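Local coordinates for 5'-nucleotidase SURE (Aquifex aeolicus, PDB 2WQK), which probably removes the phosphate from nucleoside 5'-monophosphates by hydrolysis, using one divalent metal cation per subunit, at residues 3-17 against 81-95. Sequence-based numbering, arbitrary orientation.
With NA (sodium ion), chain D; SO4 (sulfate ion), chain C.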
ATOM      1  N   THR A   3      25.090 -25.000   5.925  1.00 14.04           N
ATOM      2  CA  THR A   3      24.689 -23.792   5.237  1.00 14.28           C
ATOM      3  C   THR A   3      23.278 -23.448   5.692  1.00 13.17           C
ATOM      4  O   THR A   3      22.421 -24.363   5.798  1.00 14.07           O
ATOM      5  CB  THR A   3      24.744 -23.966   3.691  1.00 14.89           C
ATOM      6  OG1 THR A   3      26.086 -24.293   3.285  1.00 18.01           O
ATOM      7  CG2 THR A   3      24.235 -22.731   2.933  1.00 15.78           C
ATOM      8  N   PHE A   4      23.078 -22.158   5.984  1.00 12.23           N
ATOM      9  CA  PHE A   4      21.762 -21.664   6.415  1.00 12.27           C
ATOM     10  C   PHE A   4      21.271 -20.629   5.426  1.00 12.29           C
ATOM     11  O   PHE A   4      22.012 -19.749   5.023  1.00 14.16           O
ATOM     12  CB  PHE A   4      21.850 -21.011   7.790  1.00 13.08           C
ATOM     13  CG  PHE A   4      22.712 -21.778   8.751  1.00 13.12           C
ATOM     14  CD1 PHE A   4      22.366 -23.046   9.131  1.00 15.77           C
ATOM     15  CD2 PHE A   4      23.900 -21.236   9.247  1.00 13.79           C
ATOM     16  CE1 PHE A   4      23.152 -23.775   9.990  1.00 17.15           C
ATOM     17  CE2 PHE A   4      24.674 -21.980  10.116  1.00 14.43           C
ATOM     18  CZ  PHE A   4      24.303 -23.231  10.471  1.00 15.40           C
ATOM     19  N   LEU A   5      19.974 -20.719   5.070  1.00 10.95           N
ATOM     20  CA  LEU A   5      19.315 -19.686   4.284  1.00 10.68           C
ATOM     21  C   LEU A   5      18.526 -18.853   5.313  1.00 10.92           C
ATOM     22  O   LEU A   5      17.617 -19.379   5.956  1.00 11.80           O
ATOM     23  CB  LEU A   5      18.366 -20.312   3.257  1.00 10.71           C
ATOM     24  CG  LEU A   5      17.548 -19.318   2.421  1.00 12.55           C
ATOM     25  CD1 LEU A   5      18.438 -18.338   1.739  1.00 14.28           C
ATOM     26  CD2 LEU A   5      16.644 -20.063   1.409  1.00 14.13           C
ATOM     27  N   LEU A   6      18.907 -17.590   5.457  1.00 10.53           N
ATOM     28  CA  LEU A   6      18.371 -16.698   6.476  1.00 10.66           C
ATOM     29  C   LEU A   6      17.594 -15.593   5.801  1.00 11.19           C
ATOM     30  O   LEU A   6      18.107 -14.873   4.927  1.00 11.61           O
ATOM     31  CB  LEU A   6      19.537 -16.096   7.284  1.00 10.94           C
ATOM     32  CG  LEU A   6      19.193 -15.028   8.330  1.00 11.52           C
ATOM     33  CD1 LEU A   6      18.162 -15.521   9.346  1.00 13.41           C
ATOM     34  CD2 LEU A   6      20.444 -14.505   9.043  1.00 12.40           C
ATOM     35  N   VAL A   7      16.334 -15.447   6.224  1.00 10.77           N
ATOM     36  CA  VAL A   7      15.425 -14.450   5.676  1.00 11.04           C
ATOM     37  C   VAL A   7      14.823 -13.687   6.851  1.00 10.22           C
ATOM     38  O   VAL A   7      14.995 -14.057   8.017  1.00 10.49           O
ATOM     39  CB  VAL A   7      14.300 -15.109   4.830  1.00 10.98           C
ATOM     40  CG1 VAL A   7      14.926 -16.027   3.776  1.00 12.00           C
ATOM     41  CG2 VAL A   7      13.290 -15.863   5.718  1.00 11.95           C
ATOM     42  N   ASN A   8      14.094 -12.620   6.539  1.00 10.75           N
ATOM     43  CA  ASN A   8      13.277 -11.970   7.556  1.00 10.63           C
ATOM     44  C   ASN A   8      12.121 -11.219   6.881  1.00 11.51           C
ATOM     45  O   ASN A   8      11.940 -11.319   5.658  1.00 12.64           O
ATOM     46  CB  ASN A   8      14.074 -11.066   8.498  1.00 11.33           C
ATOM     47  CG  ASN A   8      14.392  -9.688   7.894  1.00 12.97           C
ATOM     48  OD1 ASN A   8      14.291  -9.489   6.683  1.00 13.36           O
ATOM     49  ND2 ASN A   8      14.830  -8.741   8.747  1.00 13.00           N
ATOM     50  N   ASP A   9      11.358 -10.503   7.703  1.00 12.74           N
ATOM     51  CA  ASP A   9      10.259  -9.671   7.217  1.00 14.16           C
ATOM     52  C   ASP A   9      10.488  -8.165   7.396  1.00 14.41           C
ATOM     53  O   ASP A   9       9.720  -7.366   6.888  1.00 15.84           O
ATOM     54  CB  ASP A   9       8.953 -10.084   7.944  1.00 15.07           C
ATOM     55  CG  ASP A   9       7.710  -9.751   7.168  1.00 17.17           C
ATOM     56  OD1 ASP A   9       7.709  -9.704   5.929  1.00 18.72           O
ATOM     57  OD2 ASP A   9       6.708  -9.516   7.853  1.00 19.85           O
ATOM     58  N   ASP A  10      11.495  -7.789   8.186  1.00 13.98           N
ATOM     59  CA  ASP A  10      11.757  -6.405   8.539  1.00 14.91           C
ATOM     60  C   ASP A  10      12.686  -5.698   7.570  1.00 15.70           C
ATOM     61  O   ASP A  10      12.786  -4.464   7.611  1.00 16.41           O
ATOM     62  CB  ASP A  10      12.320  -6.339   9.964  1.00 15.15           C
ATOM     63  CG  ASP A  10      11.369  -6.944  11.003  1.00 16.40           C
ATOM     64  OD1 ASP A  10      10.127  -6.653  10.898  1.00 18.62           O
ATOM     65  OD2 ASP A  10      11.836  -7.682  11.912  1.00 18.04           O
ATOM     66  N   GLY A  11      13.375  -6.471   6.721  1.00 14.80           N
ATOM     67  CA  GLY A  11      14.326  -5.892   5.773  1.00 14.69           C
ATOM     68  C   GLY A  11      15.762  -6.314   6.079  1.00 14.57           C
ATOM     69  O   GLY A  11      16.129  -6.570   7.217  1.00 14.56           O
ATOM     70  N   TYR A  12      16.571  -6.359   5.022  1.00 14.75           N
ATOM     71  CA  TYR A  12      17.953  -6.857   5.125  1.00 15.24           C
ATOM     72  C   TYR A  12      18.811  -6.043   6.061  1.00 15.22           C
ATOM     73  O   TYR A  12      19.853  -6.515   6.531  1.00 16.50           O
ATOM     74  CB  TYR A  12      18.608  -6.934   3.761  1.00 15.82           C
ATOM     75  CG  TYR A  12      18.927  -5.587   3.140  1.00 16.60           C
ATOM     76  CD1 TYR A  12      20.098  -4.901   3.485  1.00 17.96           C
ATOM     77  CD2 TYR A  12      18.077  -5.007   2.204  1.00 19.52           C
ATOM     78  CE1 TYR A  12      20.394  -3.693   2.922  1.00 20.28           C
ATOM     79  CE2 TYR A  12      18.378  -3.786   1.631  1.00 20.97           C
ATOM     80  CZ  TYR A  12      19.526  -3.137   1.998  1.00 22.09           C
ATOM     81  OH  TYR A  12      19.830  -1.938   1.419  1.00 24.64           O
ATOM     82  N   PHE A  13      18.406  -4.807   6.291  1.00 15.59           N
ATOM     83  CA  PHE A  13      19.181  -3.847   7.119  1.00 16.59           C
ATOM     84  C   PHE A  13      18.824  -3.883   8.622  1.00 15.99           C
ATOM     85  O   PHE A  13      19.420  -3.171   9.451  1.00 18.47           O
ATOM     86  CB  PHE A  13      18.950  -2.415   6.576  1.00 18.25           C
ATOM     87  CG  PHE A  13      17.504  -2.104   6.387  1.00 18.33           C
ATOM     88  CD1 PHE A  13      16.734  -1.752   7.466  1.00 20.22           C
ATOM     89  CD2 PHE A  13      16.892  -2.255   5.142  1.00 19.56           C
ATOM     90  CE1 PHE A  13      15.339  -1.531   7.307  1.00 21.76           C
ATOM     91  CE2 PHE A  13      15.536  -2.046   4.987  1.00 21.35           C
ATOM     92  CZ  PHE A  13      14.770  -1.679   6.061  1.00 22.17           C
ATOM     93  N   SER A  14      17.829  -4.701   8.991  1.00 15.19           N
ATOM     94  CA  SER A  14      17.329  -4.649  10.343  0.50 14.83           C
ATOM     95  C   SER A  14      18.367  -5.205  11.321  1.00 14.68           C
ATOM     96  O   SER A  14      19.146  -6.112  10.976  1.00 15.29           O
ATOM     97  CB  SER A  14      16.024  -5.442  10.470  0.50 14.43           C
ATOM     98  OG  SER A  14      16.274  -6.828  10.591  0.50 14.62           O
ATOM     99  N   PRO A  15      18.396  -4.654  12.537  1.00 15.91           N
ATOM    100  CA  PRO A  15      19.367  -5.167  13.514  1.00 15.76           C
ATOM    101  C   PRO A  15      19.148  -6.660  13.875  1.00 14.53           C
ATOM    102  O   PRO A  15      20.069  -7.376  14.228  1.00 15.96           O
ATOM    103  CB  PRO A  15      19.138  -4.287  14.741  1.00 16.45           C
ATOM    104  CG  PRO A  15      17.758  -3.739  14.553  1.00 18.37           C
ATOM    105  CD  PRO A  15      17.597  -3.538  13.085  1.00 16.82           C
ATOM    106  N   GLY A  16      17.910  -7.151  13.778  1.00 14.58           N
ATOM    107  CA  GLY A  16      17.621  -8.525  14.155  1.00 13.33           C
ATOM    108  C   GLY A  16      18.235  -9.532  13.191  1.00 12.77           C
ATOM    109  O   GLY A  16      18.752 -10.548  13.629  1.00 14.11           O
ATOM    110  N   ILE A  17      18.107  -9.295  11.892  1.00 12.76           N
ATOM    111  CA  ILE A  17      18.637 -10.241  10.900  1.00 12.26           C
ATOM    112  C   ILE A  17      20.166 -10.172  10.924  1.00 13.62           C
ATOM    113  O   ILE A  17      20.844 -11.182  10.809  1.00 14.21           O
ATOM    114  CB  ILE A  17      18.064 -10.057   9.471  1.00 11.81           C
ATOM    115  CG1 ILE A  17      18.344 -11.289   8.646  1.00 12.59           C
ATOM    116  CG2 ILE A  17      18.473  -8.754   8.809  1.00 12.60           C
ATOM    117  CD1 ILE A  17      17.813 -11.281   7.259  1.00 12.23           C
ATOM    118  N   LEU A  81      21.012 -20.742  -4.111  1.00 16.01           N
ATOM    119  CA  LEU A  81      21.543 -22.064  -3.761  1.00 15.55           C
ATOM    120  C   LEU A  81      21.439 -23.116  -4.854  1.00 16.71           C
ATOM    121  O   LEU A  81      21.787 -24.285  -4.628  1.00 18.04           O
ATOM    122  CB  LEU A  81      20.890 -22.555  -2.459  1.00 15.59           C
ATOM    123  CG  LEU A  81      21.082 -21.661  -1.236  1.00 14.87           C
ATOM    124  CD1 LEU A  81      20.284 -22.223  -0.069  1.00 16.59           C
ATOM    125  CD2 LEU A  81      22.592 -21.478  -0.917  1.00 16.36           C
ATOM    126  N   GLU A  82      20.912 -22.722  -6.013  1.00 18.05           N
ATOM    127  CA  GLU A  82      20.860 -23.631  -7.162  1.00 19.71           C
ATOM    128  C   GLU A  82      20.173 -24.960  -6.839  1.00 19.77           C
ATOM    129  O   GLU A  82      20.610 -26.037  -7.268  1.00 20.95           O
ATOM    130  CB  GLU A  82      22.295 -23.864  -7.705  1.00 21.07           C
ATOM    131  CG  GLU A  82      22.987 -22.581  -8.118  1.00 22.38           C
ATOM    132  CD  GLU A  82      24.393 -22.789  -8.705  0.50 24.30           C
ATOM    133  OE1 GLU A  82      24.728 -23.916  -9.078  0.50 24.80           O
ATOM    134  OE2 GLU A  82      25.150 -21.810  -8.804  0.50 27.02           O
ATOM    135  N   GLU A  83      19.091 -24.895  -6.050  1.00 19.87           N
ATOM    136  CA  GLU A  83      18.277 -26.064  -5.707  1.00 20.20           C
ATOM    137  C   GLU A  83      18.999 -27.111  -4.842  1.00 20.18           C
ATOM    138  O   GLU A  83      18.563 -28.266  -4.710  1.00 22.00           O
ATOM    139  CB  GLU A  83      17.665 -26.695  -6.969  1.00 21.91           C
ATOM    140  CG  GLU A  83      16.516 -25.914  -7.540  1.00 24.25           C
ATOM    141  CD  GLU A  83      15.896 -26.649  -8.714  0.50 26.05           C
ATOM    142  OE1 GLU A  83      16.247 -26.342  -9.874  0.50 29.49           O
ATOM    143  OE2 GLU A  83      15.109 -27.569  -8.454  0.50 28.47           O
ATOM    144  N   LYS A  84      20.082 -26.689  -4.198  1.00 18.84           N
ATOM    145  CA  LYS A  84      20.755 -27.504  -3.211  1.00 19.35           C
ATOM    146  C   LYS A  84      20.199 -27.083  -1.855  1.00 18.00           C
ATOM    147  O   LYS A  84      20.397 -25.947  -1.430  1.00 17.62           O
ATOM    148  CB  LYS A  84      22.280 -27.319  -3.275  1.00 20.40           C
ATOM    149  CG  LYS A  84      23.017 -28.241  -2.277  1.00 25.61           C
ATOM    150  CD  LYS A  84      24.521 -28.209  -2.480  1.00 31.23           C
ATOM    151  CE  LYS A  84      25.212 -29.322  -1.716  1.00 35.15           C
ATOM    152  NZ  LYS A  84      25.104 -29.101  -0.258  1.00 38.90           N
ATOM    153  N   LYS A  85      19.518 -27.996  -1.187  1.00 16.37           N
ATOM    154  CA  LYS A  85      18.896 -27.636   0.079  0.50 16.09           C
ATOM    155  C   LYS A  85      19.940 -27.286   1.141  1.00 15.43           C
ATOM    156  O   LYS A  85      20.912 -28.052   1.353  1.00 16.89           O
ATOM    157  CB  LYS A  85      18.007 -28.748   0.607  0.50 16.51           C
ATOM    158  CG  LYS A  85      16.826 -29.038  -0.280  0.50 17.71           C
ATOM    159  CD  LYS A  85      16.006 -30.153   0.292  0.50 19.08           C
ATOM    160  CE  LYS A  85      14.761 -30.406  -0.541  0.50 22.30           C
ATOM    161  NZ  LYS A  85      15.073 -31.095  -1.815  0.50 25.21           N
ATOM    162  N   PRO A  86      19.717 -26.157   1.842  1.00 14.83           N
ATOM    163  CA  PRO A  86      20.565 -25.823   2.954  1.00 13.56           C
ATOM    164  C   PRO A  86      20.209 -26.729   4.128  1.00 12.99           C
ATOM    165  O   PRO A  86      19.184 -27.462   4.056  1.00 15.10           O
ATOM    166  CB  PRO A  86      20.220 -24.363   3.195  1.00 13.54           C
ATOM    167  CG  PRO A  86      18.772 -24.316   2.873  1.00 13.90           C
ATOM    168  CD  PRO A  86      18.614 -25.178   1.705  1.00 14.39           C
ATOM    169  N   ASP A  87      21.008 -26.689   5.203  1.00 13.07           N
ATOM    170  CA  ASP A  87      20.715 -27.474   6.372  1.00 13.25           C
ATOM    171  C   ASP A  87      19.464 -26.969   7.087  1.00 12.33           C
ATOM    172  O   ASP A  87      18.717 -27.780   7.667  1.00 14.46           O
ATOM    173  CB  ASP A  87      21.917 -27.497   7.315  1.00 14.40           C
ATOM    174  CG  ASP A  87      23.100 -28.199   6.680  1.00 16.54           C
ATOM    175  OD1 ASP A  87      23.174 -29.422   6.872  1.00 21.58           O
ATOM    176  OD2 ASP A  87      23.874 -27.576   5.915  1.00 17.14           O
ATOM    177  N   LEU A  88      19.306 -25.655   7.090  1.00 11.69           N
ATOM    178  CA  LEU A  88      18.156 -25.003   7.728  1.00 10.55           C
ATOM    179  C   LEU A  88      17.771 -23.747   6.975  1.00 10.70           C
ATOM    180  O   LEU A  88      18.607 -23.105   6.337  1.00 11.54           O
ATOM    181  CB  LEU A  88      18.460 -24.561   9.181  1.00 11.85           C
ATOM    182  CG  LEU A  88      18.764 -25.626  10.245  1.00 14.69           C
ATOM    183  CD1 LEU A  88      19.448 -25.034  11.502  1.00 17.01           C
ATOM    184  CD2 LEU A  88      17.519 -26.352  10.660  1.00 20.19           C
ATOM    185  N   VAL A  89      16.454 -23.452   7.026  1.00 10.66           N
ATOM    186  CA  VAL A  89      15.947 -22.141   6.695  1.00 10.90           C
ATOM    187  C   VAL A  89      15.604 -21.480   8.021  1.00 10.21           C
ATOM    188  O   VAL A  89      14.926 -22.092   8.882  1.00 10.70           O
ATOM    189  CB  VAL A  89      14.672 -22.198   5.789  1.00 10.38           C
ATOM    190  CG1 VAL A  89      14.019 -20.833   5.767  1.00 12.94           C
ATOM    191  CG2 VAL A  89      15.064 -22.744   4.397  1.00 12.55           C
ATOM    192  N   LEU A  90      16.104 -20.255   8.209  1.00 10.59           N
ATOM    193  CA  LEU A  90      15.937 -19.496   9.459  1.00 10.35           C
ATOM    194  C   LEU A  90      15.313 -18.173   9.092  1.00 10.78           C
ATOM    195  O   LEU A  90      15.618 -17.612   8.060  1.00 10.83           O
ATOM    196  CB  LEU A  90      17.321 -19.243  10.102  1.00 10.67           C
ATOM    197  CG  LEU A  90      18.101 -20.540  10.400  1.00 12.01           C
ATOM    198  CD1 LEU A  90      19.514 -20.215  10.923  1.00 13.40           C
ATOM    199  CD2 LEU A  90      17.388 -21.467  11.370  1.00 12.49           C
ATOM    200  N   SER A  91      14.396 -17.704   9.934  1.00 10.13           N
ATOM    201  CA  SER A  91      13.701 -16.463   9.667  1.00 10.25           C
ATOM    202  C   SER A  91      13.656 -15.619  10.928  1.00 10.29           C
ATOM    203  O   SER A  91      13.195 -16.080  11.956  1.00 11.65           O
ATOM    204  CB  SER A  91      12.253 -16.795   9.239  1.00 11.18           C
ATOM    205  OG  SER A  91      11.569 -15.635   8.869  1.00 12.64           O
ATOM    206  N   GLY A  92      14.175 -14.411  10.835  1.00  9.66           N
ATOM    207  CA  GLY A  92      14.245 -13.509  11.986  1.00 10.94           C
ATOM    208  C   GLY A  92      15.614 -12.855  12.079  1.00 10.99           C
ATOM    209  O   GLY A  92      16.352 -12.808  11.090  1.00 12.06           O
ATOM    210  N   ILE A  93      15.939 -12.301  13.256  1.00 12.04           N
ATOM    211  CA  ILE A  93      15.103 -12.176  14.428  1.00 12.36           C
ATOM    212  C   ILE A  93      14.131 -11.057  14.252  1.00 11.56           C
ATOM    213  O   ILE A  93      14.506  -9.920  13.985  1.00 12.82           O
ATOM    214  CB  ILE A  93      15.949 -11.830  15.682  1.00 12.41           C
ATOM    215  CG1 ILE A  93      17.018 -12.898  15.923  1.00 13.26           C
ATOM    216  CG2 ILE A  93      15.034 -11.637  16.920  1.00 13.52           C
ATOM    217  CD1 ILE A  93      18.277 -12.376  16.671  1.00 14.42           C
ATOM    218  N   ASN A  94      12.838 -11.379  14.376  1.00 11.57           N
ATOM    219  CA  ASN A  94      11.818 -10.366  14.218  1.00 12.50           C
ATOM    220  C   ASN A  94      11.878  -9.279  15.270  1.00 13.61           C
ATOM    221  O   ASN A  94      12.149  -9.557  16.411  1.00 14.11           O
ATOM    222  CB  ASN A  94      10.398 -10.974  14.254  1.00 12.55           C
ATOM    223  CG  ASN A  94       9.338 -10.016  13.676  1.00 13.15           C
ATOM    224  OD1 ASN A  94       9.501  -9.497  12.571  1.00 13.80           O
ATOM    225  ND2 ASN A  94       8.245  -9.786  14.446  1.00 14.64           N
ATOM    226  N   GLU A  95      11.555  -8.069  14.833  1.00 15.40           N
ATOM    227  CA  GLU A  95      11.424  -6.933  15.717  0.70 17.17           C
ATOM    228  C   GLU A  95      10.005  -6.992  16.301  1.00 18.32           C
ATOM    229  O   GLU A  95       9.068  -6.319  15.814  1.00 21.80           O
ATOM    230  CB  GLU A  95      11.619  -5.632  14.945  0.70 17.87           C
ATOM    231  CG  GLU A  95      12.929  -5.468  14.231  0.70 20.98           C
ATOM    232  CD  GLU A  95      12.924  -4.238  13.320  0.70 25.11           C
ATOM    233  OE1 GLU A  95      11.813  -3.735  12.954  0.70 29.47           O
ATOM    234  OE2 GLU A  95      14.026  -3.772  12.983  0.70 24.75           O
TER
HETATM  235 NA    NA D 254       8.224  -7.855  11.538  1.00 16.70          NA
HETATM  236  S   SO4 C 252       6.129 -10.144  11.278  1.00 15.81           S
HETATM  237  O1  SO4 C 252       6.054  -9.215  12.404  1.00 19.01           O
HETATM  238  O2  SO4 C 252       7.176  -9.619  10.345  1.00 17.97           O
HETATM  239  O3  SO4 C 252       6.560 -11.427  11.701  1.00 12.87           O
HETATM  240  O4  SO4 C 252       4.826 -10.243  10.547  1.00 16.67           O
HETATM  241  O   HOH W   1      14.486  -8.441  11.712  1.00 21.37           O
HETATM  242  O   HOH W   2      11.444 -10.566  10.601  1.00 16.05           O
HETATM  243  O   HOH W   3       8.877  -4.160  12.566  1.00 31.83           O
HETATM  244  O   HOH W   4       7.596  -6.494  13.474  1.00 26.37           O
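Leu5 and Val7 fix the register of strand 3-7 on the parallel strand 88-94: Leu5 N donates to Leu88 O, Leu90 N to Leu5 O, Val7 N to Leu90 O and Gly92 N to Val7 O, all within 3.0 Å with N-H...O angles above 160°. Packing is tight here. On one face Leu90 CD1 lies 4.0 Å from Phe4 CB; on the other, Val7 CG2 meets Ser91 OG at 3.6 Å, that hydroxyl being bonded to Thr108 O. Toward solvent the apolar contacts lengthen, Thr3 CG2 standing 4.3 Å from Pro86 CB. There Asp87 N bonds to Thr3 O, and CG anti to the carbonyl carbon (chi1 -65°) puts the carboxylate beside that N, where OD2 accepts from Thr3 N, anti and tilted from its plane, at 2.8 Å. With an alanine in place of Asp87, Thr3 N would probably lose this acceptor. At the strands' C-terminal ends Asp10 OD1 binds sodium at 2.3 Å, while OD2 accepts from Glu95 N, syn but 27° out of plane. Asn94 OD1 and Ser40 also bind the ion; Asn94 ND2 bonds to Gly96 O. Such a metal site, at the C-terminal edge of central parallel strands, is characteristic of the Rossmann-like SurE fold.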